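Long-range contacts in NADP-dependent glyceraldehyde-3-phosphate dehydrogenase (Bacillus halodurans, PDB 3PRL), which probably oxidises glyceraldehyde 3-phosphate with NADP(+) without phosphorylating it, as a member of the aldehyde dehydrogenase family: residues Gly284-Ser289 / Ala329-Val334; Ile95-Ala100 / Ser324-Ala329; Gly154-Ile159 / Met234-Gly239; Thr444-Asp449 / Gly462-Lys467; Ile347-Glu352 / Ala379-Trp384. One frame throughout, in Å; residues are numbered along the deposited sequence.

Interaction 1: Gly284-Ser289 / Ala329-Val334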
# COMPACT_ATOMS: atom_id res chain seq x y z
N GLY D 284 14.02 17.40 -26.85
CA GLY D 284 13.78 15.96 -26.74
C GLY D 284 14.15 15.15 -27.98
O GLY D 284 14.67 14.05 -27.86
N ALA D 285 13.87 15.69 -29.17
CA ALA D 285 14.12 14.93 -30.41
C ALA D 285 15.61 14.81 -30.68
O ALA D 285 16.06 13.78 -31.18
CB ALA D 285 13.41 15.58 -31.62
N PHE D 286 16.35 15.85 -30.31
CA PHE D 286 17.72 16.03 -30.76
C PHE D 286 18.75 15.83 -29.68
O PHE D 286 19.95 15.90 -29.97
CB PHE D 286 17.89 17.42 -31.35
CG PHE D 286 17.38 17.53 -32.72
CD1 PHE D 286 18.02 16.87 -33.76
CD2 PHE D 286 16.22 18.25 -33.00
CE1 PHE D 286 17.53 16.94 -35.04
CE2 PHE D 286 15.73 18.34 -34.30
CZ PHE D 286 16.39 17.69 -35.32
N SER D 287 18.27 15.63 -28.46
CA SER D 287 19.10 15.23 -27.33
C SER D 287 19.88 13.99 -27.72
O SER D 287 19.31 13.04 -28.24
CB SER D 287 18.22 14.94 -26.11
OG SER D 287 18.92 14.21 -25.12
N TYR D 288 21.18 14.01 -27.45
CA TYR D 288 22.11 12.94 -27.85
C TYR D 288 21.95 12.52 -29.33
O TYR D 288 22.03 11.34 -29.68
CB TYR D 288 22.07 11.76 -26.86
CG TYR D 288 23.11 10.67 -27.08
CD1 TYR D 288 24.45 10.97 -27.30
CD2 TYR D 288 22.74 9.33 -27.03
CE1 TYR D 288 25.40 9.95 -27.49
CE2 TYR D 288 23.66 8.31 -27.22
CZ TYR D 288 25.00 8.62 -27.44
OH TYR D 288 25.90 7.59 -27.64
N SER D 289 21.77 13.53 -30.19
CA SER D 289 21.59 13.36 -31.64
C SER D 289 20.50 12.37 -32.06
O SER D 289 20.59 11.77 -33.14
CB SER D 289 22.92 12.99 -32.33
OG SER D 289 23.84 14.08 -32.30
N ALA D 329 29.10 19.74 -27.94
CA ALA D 329 28.14 20.04 -29.01
C ALA D 329 26.78 19.39 -28.74
O ALA D 329 26.71 18.33 -28.10
CB ALA D 329 28.69 19.61 -30.37
N ASP D 330 25.71 20.04 -29.20
CA ASP D 330 24.36 19.49 -29.05
C ASP D 330 24.21 18.24 -29.92
O ASP D 330 23.65 17.22 -29.49
CB ASP D 330 23.31 20.54 -29.45
CG ASP D 330 23.35 21.78 -28.58
OD1 ASP D 330 23.16 21.67 -27.36
OD2 ASP D 330 23.56 22.88 -29.14
N ILE D 331 24.74 18.34 -31.14
CA ILE D 331 24.73 17.27 -32.11
C ILE D 331 26.14 16.73 -32.33
O ILE D 331 26.98 17.38 -32.95
CB ILE D 331 24.13 17.76 -33.45
CG1 ILE D 331 22.86 18.62 -33.22
CG2 ILE D 331 23.89 16.58 -34.39
CD1 ILE D 331 21.63 17.87 -32.62
N THR D 332 26.40 15.55 -31.80
CA THR D 332 27.68 14.89 -32.02
C THR D 332 27.51 13.72 -33.00
O THR D 332 26.37 13.43 -33.42
CB THR D 332 28.35 14.44 -30.70
OG1 THR D 332 27.42 13.73 -29.87
CG2 THR D 332 28.90 15.64 -29.94
N PRO D 333 28.62 13.05 -33.36
CA PRO D 333 28.56 11.95 -34.32
C PRO D 333 27.71 10.78 -33.82
O PRO D 333 27.67 10.51 -32.61
CB PRO D 333 30.03 11.53 -34.47
CG PRO D 333 30.83 12.70 -33.98
CD PRO D 333 30.00 13.27 -32.89
N VAL D 334 27.02 10.12 -34.74
CA VAL D 334 26.24 8.94 -34.40
C VAL D 334 27.18 7.75 -34.22
O VAL D 334 28.31 7.76 -34.69
CB VAL D 334 25.10 8.65 -35.41
CG1 VAL D 334 24.02 9.72 -35.32
CG2 VAL D 334 25.63 8.51 -36.83

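Interaction 2: Ile95-Ala100 / Ser324-Ala329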
# COMPACT_ATOMS: atom_id res chain seq x y z
N ILE D 95 32.84 7.72 -20.99
CA ILE D 95 31.56 7.75 -21.70
C ILE D 95 31.57 8.70 -22.92
O ILE D 95 31.23 8.27 -24.02
CB ILE D 95 30.38 8.07 -20.78
CG1 ILE D 95 30.27 7.04 -19.65
CG2 ILE D 95 29.09 8.12 -21.60
CD1 ILE D 95 29.30 7.43 -18.52
N MET D 96 31.96 9.97 -22.74
CA MET D 96 31.92 10.90 -23.89
C MET D 96 32.73 10.39 -25.09
O MET D 96 32.26 10.48 -26.21
CB MET D 96 32.24 12.37 -23.56
CG MET D 96 33.47 12.64 -22.77
SD MET D 96 34.40 14.11 -23.26
CE MET D 96 36.03 13.50 -22.87
N HIS D 97 33.91 9.82 -24.84
CA HIS D 97 34.72 9.26 -25.93
C HIS D 97 34.07 8.01 -26.54
O HIS D 97 33.86 7.96 -27.75
CB HIS D 97 36.15 8.93 -25.47
CG HIS D 97 37.04 10.12 -25.31
ND1 HIS D 97 37.72 10.39 -24.14
CD2 HIS D 97 37.39 11.11 -26.17
CE1 HIS D 97 38.43 11.49 -24.28
NE2 HIS D 97 38.25 11.95 -25.50
N GLU D 98 33.76 7.03 -25.68
CA GLU D 98 33.40 5.66 -26.10
C GLU D 98 32.12 5.58 -26.91
O GLU D 98 32.03 4.81 -27.88
CB GLU D 98 33.28 4.74 -24.87
CG GLU D 98 33.64 3.27 -25.12
CD GLU D 98 33.22 2.32 -23.99
OE1 GLU D 98 32.88 2.79 -22.87
OE2 GLU D 98 33.23 1.09 -24.21
N VAL D 99 31.11 6.34 -26.48
CA VAL D 99 29.82 6.36 -27.14
C VAL D 99 29.51 7.72 -27.78
O VAL D 99 28.40 7.95 -28.28
CB VAL D 99 28.69 5.80 -26.22
CG1 VAL D 99 29.08 4.41 -25.70
CG2 VAL D 99 28.41 6.75 -25.04
N ALA D 100 30.52 8.60 -27.79
CA ALA D 100 30.42 9.94 -28.39
C ALA D 100 29.30 10.81 -27.82
O ALA D 100 28.57 11.50 -28.56
CB ALA D 100 30.35 9.83 -29.92
N SER D 324 32.35 17.70 -31.97
CA SER D 324 32.80 16.56 -31.14
C SER D 324 32.26 16.53 -29.67
O SER D 324 31.90 17.58 -29.11
CB SER D 324 34.33 16.47 -31.17
OG SER D 324 34.92 17.51 -30.42
N PRO D 325 32.17 15.32 -29.07
CA PRO D 325 31.67 15.19 -27.69
C PRO D 325 32.46 15.98 -26.63
O PRO D 325 31.88 16.43 -25.64
CB PRO D 325 31.77 13.68 -27.40
CG PRO D 325 32.62 13.11 -28.52
CD PRO D 325 32.35 14.00 -29.69
N GLU D 326 33.76 16.15 -26.86
CA GLU D 326 34.64 16.84 -25.93
C GLU D 326 34.25 18.32 -25.84
O GLU D 326 34.33 18.93 -24.78
CB GLU D 326 36.10 16.70 -26.36
CG GLU D 326 36.54 15.27 -26.69
CD GLU D 326 36.39 14.93 -28.17
OE1 GLU D 326 37.42 14.80 -28.88
OE2 GLU D 326 35.24 14.81 -28.63
N ASP D 327 33.82 18.88 -26.96
CA ASP D 327 33.41 20.27 -27.01
C ASP D 327 31.99 20.54 -26.49
O ASP D 327 31.57 21.70 -26.45
CB ASP D 327 33.57 20.83 -28.44
CG ASP D 327 35.02 20.82 -28.92
OD1 ASP D 327 35.95 20.74 -28.09
OD2 ASP D 327 35.23 20.90 -30.15
N ASP D 328 31.25 19.49 -26.12
CA ASP D 328 29.88 19.66 -25.62
C ASP D 328 28.88 20.14 -26.69
O ASP D 328 27.94 20.87 -26.39
CB ASP D 328 29.85 20.65 -24.44
CG ASP D 328 29.51 20.00 -23.13
OD1 ASP D 328 28.53 19.24 -23.07
OD2 ASP D 328 30.22 20.28 -22.14
N ALA D 329 29.10 19.74 -27.94
CA ALA D 329 28.14 20.04 -29.01
C ALA D 329 26.78 19.39 -28.74
O ALA D 329 26.71 18.33 -28.10
CB ALA D 329 28.69 19.61 -30.37

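Interaction 3: Gly154-Ile159 / Met234-Gly239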
# COMPACT_ATOMS: atom_id res chain seq x y z
N GLY D 154 16.97 -15.21 -8.21
CA GLY D 154 18.23 -15.95 -8.42
C GLY D 154 19.37 -15.17 -9.08
O GLY D 154 19.87 -14.19 -8.54
N VAL D 155 19.82 -15.65 -10.24
CA VAL D 155 20.82 -14.94 -11.04
C VAL D 155 20.11 -14.16 -12.15
O VAL D 155 19.35 -14.75 -12.93
CB VAL D 155 21.87 -15.91 -11.66
CG1 VAL D 155 22.89 -15.14 -12.48
CG2 VAL D 155 22.60 -16.68 -10.56
N VAL D 156 20.34 -12.86 -12.19
CA VAL D 156 19.69 -11.97 -13.16
C VAL D 156 20.66 -11.59 -14.26
O VAL D 156 21.79 -11.17 -13.99
CB VAL D 156 19.09 -10.68 -12.48
CG1 VAL D 156 18.71 -9.59 -13.48
CG2 VAL D 156 17.87 -11.05 -11.63
N LEU D 157 20.22 -11.76 -15.51
CA LEU D 157 21.01 -11.35 -16.66
C LEU D 157 20.60 -9.95 -17.06
O LEU D 157 19.44 -9.71 -17.41
CB LEU D 157 20.85 -12.32 -17.84
CG LEU D 157 21.65 -11.89 -19.10
CD1 LEU D 157 23.12 -12.23 -18.95
CD2 LEU D 157 21.09 -12.49 -20.36
N ALA D 158 21.56 -9.03 -16.96
CA ALA D 158 21.36 -7.63 -17.30
C ALA D 158 22.16 -7.34 -18.55
O ALA D 158 23.39 -7.54 -18.58
CB ALA D 158 21.84 -6.72 -16.17
N ILE D 159 21.45 -6.89 -19.58
CA ILE D 159 22.05 -6.59 -20.87
C ILE D 159 21.74 -5.14 -21.21
O ILE D 159 20.59 -4.78 -21.44
CB ILE D 159 21.51 -7.51 -21.99
CG1 ILE D 159 21.26 -8.94 -21.46
CG2 ILE D 159 22.46 -7.48 -23.23
CD1 ILE D 159 20.25 -9.74 -22.32
N MET D 234 16.07 -14.76 -14.76
CA MET D 234 15.44 -13.52 -15.18
C MET D 234 16.31 -12.74 -16.17
O MET D 234 17.53 -12.62 -15.97
CB MET D 234 15.15 -12.63 -13.95
CG MET D 234 14.20 -11.46 -14.18
SD MET D 234 15.00 -9.86 -14.46
CE MET D 234 13.51 -8.85 -14.43
N ILE D 235 15.67 -12.21 -17.22
CA ILE D 235 16.35 -11.34 -18.18
C ILE D 235 15.78 -9.92 -18.19
O ILE D 235 14.57 -9.74 -18.27
CB ILE D 235 16.30 -11.89 -19.66
CG1 ILE D 235 16.81 -13.33 -19.74
CG2 ILE D 235 17.09 -10.99 -20.64
CD1 ILE D 235 18.22 -13.48 -19.36
N THR D 236 16.66 -8.92 -18.11
CA THR D 236 16.28 -7.52 -18.35
C THR D 236 17.14 -6.84 -19.40
O THR D 236 18.36 -6.73 -19.27
CB THR D 236 16.23 -6.71 -17.05
OG1 THR D 236 15.90 -5.36 -17.37
CG2 THR D 236 17.58 -6.77 -16.30
N PHE D 237 16.49 -6.35 -20.45
CA PHE D 237 17.23 -5.94 -21.63
C PHE D 237 16.74 -4.62 -22.19
O PHE D 237 15.52 -4.39 -22.33
CB PHE D 237 17.15 -7.06 -22.69
CG PHE D 237 17.57 -6.65 -24.08
CD1 PHE D 237 18.88 -6.85 -24.51
CD2 PHE D 237 16.65 -6.10 -24.96
CE1 PHE D 237 19.27 -6.49 -25.81
CE2 PHE D 237 17.03 -5.73 -26.24
CZ PHE D 237 18.34 -5.93 -26.67
N THR D 238 17.70 -3.77 -22.50
CA THR D 238 17.44 -2.54 -23.22
C THR D 238 18.26 -2.57 -24.50
O THR D 238 19.46 -2.86 -24.47
CB THR D 238 17.84 -1.32 -22.39
OG1 THR D 238 17.10 -1.32 -21.17
CG2 THR D 238 17.56 -0.06 -23.14
N GLY D 239 17.61 -2.28 -25.62
CA GLY D 239 18.30 -2.24 -26.90
C GLY D 239 17.37 -2.20 -28.09
O GLY D 239 16.27 -1.65 -28.03

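Interaction 4: Thr444-Asp449 / Gly462-Lys467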
# COMPACT_ATOMS: atom_id res chain seq x y z
N THR D 444 8.84 13.89 -24.06
CA THR D 444 8.87 12.53 -23.53
C THR D 444 10.24 12.30 -22.88
O THR D 444 11.24 12.81 -23.34
CB THR D 444 8.57 11.41 -24.58
OG1 THR D 444 9.47 11.53 -25.68
CG2 THR D 444 7.16 11.54 -25.10
N GLU D 445 10.26 11.54 -21.80
CA GLU D 445 11.51 11.18 -21.13
C GLU D 445 11.26 10.01 -20.22
O GLU D 445 10.13 9.77 -19.78
CB GLU D 445 12.09 12.35 -20.32
CG GLU D 445 11.36 12.58 -19.00
CD GLU D 445 11.70 13.90 -18.34
OE1 GLU D 445 12.91 14.23 -18.25
OE2 GLU D 445 10.73 14.58 -17.91
N ARG D 446 12.32 9.29 -19.93
CA ARG D 446 12.26 8.15 -19.04
C ARG D 446 12.03 8.62 -17.60
O ARG D 446 11.19 8.07 -16.89
CB ARG D 446 13.57 7.37 -19.14
CG ARG D 446 13.47 5.97 -18.59
CD ARG D 446 14.74 5.59 -17.87
NE ARG D 446 14.57 4.39 -17.04
CZ ARG D 446 14.73 3.15 -17.48
NH1 ARG D 446 14.58 2.14 -16.63
NH2 ARG D 446 15.03 2.91 -18.75
N GLY D 447 12.78 9.63 -17.18
CA GLY D 447 12.71 10.11 -15.80
C GLY D 447 11.40 10.81 -15.46
O GLY D 447 10.43 10.73 -16.21
N PRO D 448 11.33 11.41 -14.26
CA PRO D 448 12.24 11.10 -13.15
C PRO D 448 12.14 9.60 -12.86
O PRO D 448 11.13 8.98 -13.16
CB PRO D 448 11.67 11.90 -11.97
CG PRO D 448 10.34 12.41 -12.40
CD PRO D 448 10.35 12.45 -13.91
N ASP D 449 13.17 9.01 -12.28
CA ASP D 449 13.30 7.56 -12.25
C ASP D 449 12.40 6.78 -11.27
O ASP D 449 12.32 5.56 -11.34
CB ASP D 449 14.77 7.18 -12.12
CG ASP D 449 15.57 7.65 -13.32
OD1 ASP D 449 16.33 8.62 -13.17
OD2 ASP D 449 15.39 7.09 -14.43
N GLY D 462 7.00 -5.89 -19.82
CA GLY D 462 7.14 -5.59 -18.39
C GLY D 462 7.33 -4.11 -18.08
O GLY D 462 7.01 -3.27 -18.90
N VAL D 463 7.86 -3.80 -16.88
CA VAL D 463 7.91 -2.42 -16.35
C VAL D 463 9.21 -2.11 -15.61
O VAL D 463 9.77 -2.99 -14.94
CB VAL D 463 6.80 -2.16 -15.30
CG1 VAL D 463 6.35 -0.68 -15.32
CG2 VAL D 463 5.61 -3.12 -15.48
N GLN D 464 9.65 -0.85 -15.71
CA GLN D 464 10.79 -0.37 -14.94
C GLN D 464 10.46 0.90 -14.17
O GLN D 464 9.30 1.23 -13.93
CB GLN D 464 12.01 -0.15 -15.84
CG GLN D 464 13.21 -1.04 -15.54
CD GLN D 464 14.26 -0.37 -14.64
OE1 GLN D 464 14.11 0.79 -14.23
NE2 GLN D 464 15.32 -1.10 -14.32
N GLY D 465 11.51 1.65 -13.83
CA GLY D 465 11.40 2.70 -12.86
C GLY D 465 11.83 2.01 -11.58
O GLY D 465 11.96 0.78 -11.54
N ILE D 466 12.03 2.79 -10.52
CA ILE D 466 12.70 2.28 -9.32
C ILE D 466 11.95 1.15 -8.62
O ILE D 466 12.46 0.03 -8.54
CB ILE D 466 13.07 3.39 -8.33
CG1 ILE D 466 14.00 4.41 -8.98
CG2 ILE D 466 13.69 2.80 -7.03
CD1 ILE D 466 15.29 3.83 -9.52
N LYS D 467 10.75 1.44 -8.10
CA LYS D 467 9.96 0.40 -7.43
C LYS D 467 9.58 -0.76 -8.35
O LYS D 467 9.77 -1.92 -7.96
CB LYS D 467 8.73 0.91 -6.70
CG LYS D 467 8.07 -0.18 -5.81
CD LYS D 467 6.58 0.09 -5.54
CE LYS D 467 6.39 0.84 -4.24
NZ LYS D 467 5.92 -0.06 -3.13

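Interaction 5: Ile347-Glu352 / Ala379-Trp384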
# COMPACT_ATOMS: atom_id res chain seq x y z
N ILE D 347 16.26 9.88 -44.85
CA ILE D 347 16.18 11.24 -45.40
C ILE D 347 15.93 11.19 -46.91
O ILE D 347 14.92 11.72 -47.39
CB ILE D 347 17.45 12.08 -45.07
CG1 ILE D 347 17.51 12.36 -43.56
CG2 ILE D 347 17.47 13.39 -45.87
CD1 ILE D 347 18.89 12.75 -43.05
N ASP D 348 16.83 10.53 -47.64
CA ASP D 348 16.68 10.27 -49.09
C ASP D 348 15.23 9.92 -49.48
O ASP D 348 14.57 10.71 -50.17
CB ASP D 348 17.61 9.12 -49.53
CG ASP D 348 19.08 9.50 -49.56
OD1 ASP D 348 19.91 8.56 -49.64
OD2 ASP D 348 19.43 10.70 -49.53
N ASP D 349 14.75 8.76 -49.03
CA ASP D 349 13.39 8.27 -49.32
C ASP D 349 12.32 9.34 -49.14
O ASP D 349 11.36 9.42 -49.93
CB ASP D 349 13.04 7.05 -48.45
CG ASP D 349 11.61 6.58 -48.66
OD1 ASP D 349 11.36 5.87 -49.66
OD2 ASP D 349 10.74 6.94 -47.83
N ALA D 350 12.48 10.14 -48.09
CA ALA D 350 11.57 11.23 -47.77
C ALA D 350 11.66 12.35 -48.79
O ALA D 350 10.64 12.83 -49.27
CB ALA D 350 11.85 11.76 -46.37
N LEU D 351 12.88 12.77 -49.13
CA LEU D 351 13.09 13.79 -50.17
C LEU D 351 12.70 13.23 -51.53
O LEU D 351 12.14 13.95 -52.35
CB LEU D 351 14.54 14.30 -50.19
CG LEU D 351 15.11 14.94 -48.92
CD1 LEU D 351 16.57 15.34 -49.15
CD2 LEU D 351 14.29 16.15 -48.48
N GLU D 352 12.97 11.94 -51.74
CA GLU D 352 12.62 11.24 -52.97
C GLU D 352 11.10 11.19 -53.16
O GLU D 352 10.61 11.24 -54.29
CB GLU D 352 13.23 9.83 -52.96
CG GLU D 352 13.04 9.02 -54.24
CD GLU D 352 13.48 7.57 -54.09
OE1 GLU D 352 14.51 7.32 -53.42
OE2 GLU D 352 12.78 6.69 -54.64
N ALA D 379 3.57 7.63 -46.42
CA ALA D 379 4.26 6.77 -47.41
C ALA D 379 5.79 6.75 -47.24
O ALA D 379 6.48 5.91 -47.83
CB ALA D 379 3.88 7.18 -48.85
N MET D 380 6.30 7.68 -46.43
CA MET D 380 7.75 7.82 -46.20
C MET D 380 8.18 6.98 -44.99
O MET D 380 7.51 6.99 -43.94
CB MET D 380 8.11 9.28 -45.95
CG MET D 380 7.49 10.26 -46.94
SD MET D 380 7.74 11.99 -46.48
CE MET D 380 7.05 12.82 -47.91
N ARG D 381 9.30 6.28 -45.15
CA ARG D 381 9.83 5.40 -44.11
C ARG D 381 10.06 6.13 -42.79
O ARG D 381 9.85 5.56 -41.72
CB ARG D 381 11.14 4.75 -44.58
CG ARG D 381 11.00 3.78 -45.75
CD ARG D 381 12.37 3.31 -46.20
NE ARG D 381 13.15 2.78 -45.08
CZ ARG D 381 14.46 2.53 -45.12
NH1 ARG D 381 15.15 2.75 -46.24
NH2 ARG D 381 15.07 2.04 -44.04
N VAL D 382 10.49 7.39 -42.89
CA VAL D 382 10.91 8.21 -41.75
C VAL D 382 9.73 8.59 -40.85
O VAL D 382 9.92 9.10 -39.75
CB VAL D 382 11.72 9.49 -42.21
CG1 VAL D 382 10.79 10.60 -42.75
CG2 VAL D 382 12.63 10.02 -41.08
N ALA D 383 8.51 8.34 -41.33
CA ALA D 383 7.31 8.60 -40.54
C ALA D 383 7.04 7.46 -39.56
O ALA D 383 6.18 7.57 -38.68
CB ALA D 383 6.09 8.82 -41.47
N TRP D 384 7.80 6.37 -39.72
CA TRP D 384 7.49 5.12 -39.05
C TRP D 384 8.74 4.53 -38.39
O TRP D 384 8.72 4.24 -37.18
CB TRP D 384 6.89 4.11 -40.06
CG TRP D 384 5.64 4.59 -40.75
CD1 TRP D 384 5.47 4.85 -42.09
CD2 TRP D 384 4.38 4.89 -40.13
NE1 TRP D 384 4.19 5.27 -42.34
CE2 TRP D 384 3.50 5.31 -41.16
CE3 TRP D 384 3.90 4.83 -38.81
CZ2 TRP D 384 2.17 5.68 -40.90
CZ3 TRP D 384 2.57 5.19 -38.56
CH2 TRP D 384 1.72 5.61 -39.60
O HOH W 1 11.30 8.69 -45.42

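Interaction 1: Gly284-Ser289 / Ala329-Val334
S289 holds OG anti to its carbonyl carbon (chi1 -68°), which aims the hydroxyl at the backbone of T332. I331 also sets CG1 beside its own N, and a bend at chi2 (-66°) carries CD1 toward F286. These two side chains make most of the contact. S289 OG donates to T332 O at 2.8 Å. The C=O...OG angle is 129°, and the donor sits slightly out of the carbonyl plane. I331 CG2 lies beside this hydroxyl, 3.3 Å from S289 OG. A buried polar group is thus satisfied by the backbone and covered by a methyl group. The other branch of I331 ends against F286, with CD1 3.7 Å from F286 O and 3.9 Å from F286 CD1. F286 O also receives a weak bond from S289 N at 3.0 Å. F286-S289 form the start of the cysteine signature of the aldehyde dehydrogenase family. T332 keeps its own hydroxyl for A100 O, and Y288 OH binds V99 O. The segment 284-289 lies on helix 274-286 and the chain after it. F286 packs on P370 of strand 367-374 and L392 of strand 391-397. I331 also rests on P370. V334 reaches S339, A340 and I343 of helix 337-352.

Interaction 2: Ile95-Ala100 / Ser324-Ala329
P325 provides most of the apolar contact with the end of helix 88-98. Its CB lies 4.1 Å from M96 CB, and its CG lies 4.2 Å from A100 CB. The proline ring therefore packs against M96, on the last turn of the helix, and A100, just beyond its end. M96 takes the crowded position at chi1 (50°), with CG between its N and carbonyl carbon. Further bends bring SD to 3.8 Å from E326 CA. The methyl CE of M96 turns back over one face of the H97 ring.

Contacts of carbon with polar atoms form a second group. P325 CB is 3.4 Å from M96 O, so a ring carbon meets a helix carbonyl. E326 CG comes to 3.9 Å from H97 NE2, and the two side chains cross at about a right angle.

Ionisable groups form a third. H97 NE2 and E326 OE1 are 4.5 Å apart and not in contact; any attraction would depend on the charge of the histidine. The contact joins the cofactor-binding and catalytic domains of the aldehyde dehydrogenase fold. No hydrogen bond crosses between the two segments. Their hold on each other therefore depends on shape and van der Waals fit.

Interaction 3: Gly154-Ile159 / Met234-Gly239
Two neighbouring parallel strands of the Rossmann-type cofactor domain meet here, 155-159 and 234-238. Both lead at their C-terminal ends into residues that bind NADP(+): S160 and F162 after the first, G240 and T243 after the second. The strand directions differ by 16°. Four nearly straight hydrogen bonds join them in the alternating parallel pattern. L157 N donates to M234 O at 2.9 Å, and T236 N to L157 O at 3.0 Å. I159 N then donates to T236 O at 3.1 Å, and T238 N to I159 O at 3.2 Å. M234 N, at the start, is buried without a partner.

V156, A158, M234 and T236 share one face of the sheet. V156 CG1 touches M234 SD at 3.8 Å, and T236 CG2 lies 3.7 Å from L157 O. L157, I159, I235 and F237 share the other face, where I247 of helix 241-250 covers I159, I235 and F237. I235 and L157 lie side by side, pointing the same way, though the exact fit of I235 CD1 is doubtful. I235 CG2 sits 3.8 Å from I159 CD1. An alanine here lacks both branches and would be likely to open a gap beside I159 and I247. T238 OG1 binds K172 NZ, close to E259, the predicted active-site residue. F237 holds CG anti to its backbone N (chi1 166°), which lays the ring beside I159. The ring is met at its edge, near its plane, with F237 CD1 3.7 Å from I159 CB.

Interaction 4: Thr444-Asp449 / Gly462-Lys467
The backbones of D449 and G465 come closest, and the N of I466, first residue of helix 466-472, donates to D449 O at 2.9 Å with an N-H...O angle of 139°. G465 holds the N-cap position of this helix. Its CA also approaches D449 O, at 3.4 Å. A CB at G465 would press on the carbonyl of Q464 and come close to D449 O, which favours glycine. I466 CG1 comes to 3.1 Å from D449 O, so the same carbonyl is both bonded and tightly covered.

R446 reaches across with a bent chain, its CG anti to its backbone N. NH1 approaches Q464 OE1 at 2.8 Å, edge on to the guanidinium, but the bond is weak at 123°. The guanidinium and amide planes are 73° apart. Q464 has two conformers, so this bond holds for one of them. In that conformer OE1 also accepts from G465 N at 2.8 Å. R446 NH1 also forms a salt bridge with E259, the predicted active-site residue, so the contact probably borders the catalytic site. R446 NE makes a long salt bridge to D449 OD2 at 3.8 Å, while D449 OD1 pairs with R112. F137 of the second subunit packs on D449. Helix 103-124 covers D449 and I466 through I116, with T120 and E123 also touching I466.

Interaction 5: Ile347-Glu352 / Ala379-Trp384
A350 and M380 bring the two backbones closest, where the last turns of helix 337-352 meet a loop with a 3-10 segment at 381-383. D349 extends toward that segment with CG anti to its backbone N (chi1 176°). R381 N donates to D349 OD2 at 3.1 Å in a nearly straight bond. OD2 is met on its anti side, 34° out of the carboxylate plane. A water shares the same oxygen: it donates to D349 OD2 at 3.0 Å and accepts from V382 N at 3.0 Å. One carboxylate oxygen thus serves the first two N-H groups of the 3-10 segment, one directly and one through water. With an alanine in place of D349, R381 N would probably lose its carboxylate acceptor and the water would be held less firmly.

Both segments belong to the alpha/beta catalytic domain of the aldehyde dehydrogenase fold. L373 of strand 367-374 touches both A350 and V382. R381 crosses D349 at about a right angle, with R381 CG 3.8 Å from D349 OD2, and its guanidinium pairs with E385. A350 CB sits 3.9 Å from V382 CG1 and 4.1 Å from M380 SD. The extended M380 chain ends with CE 3.8 Å from A350 O.

In the fold
From the N terminus, 95-100 opens interaction 2, the longest loop of the five. Interaction 3 opens and closes inside it, within the cofactor domain. Interaction 1 opens at 284-289, before interaction 2 closes at 324-329, so these two loops cross. They share A329 and touch through Y288 with V99 and T332 with A100, binding the cofactor domain to the catalytic domain. Interaction 5 follows and closes a short loop within the catalytic domain, away from the annotated sites. Interaction 4 comes last and ties the loop after strand 437-440 to helix 466-472. Its nearest atoms are about 5 Å from those of interactions 1 and 3.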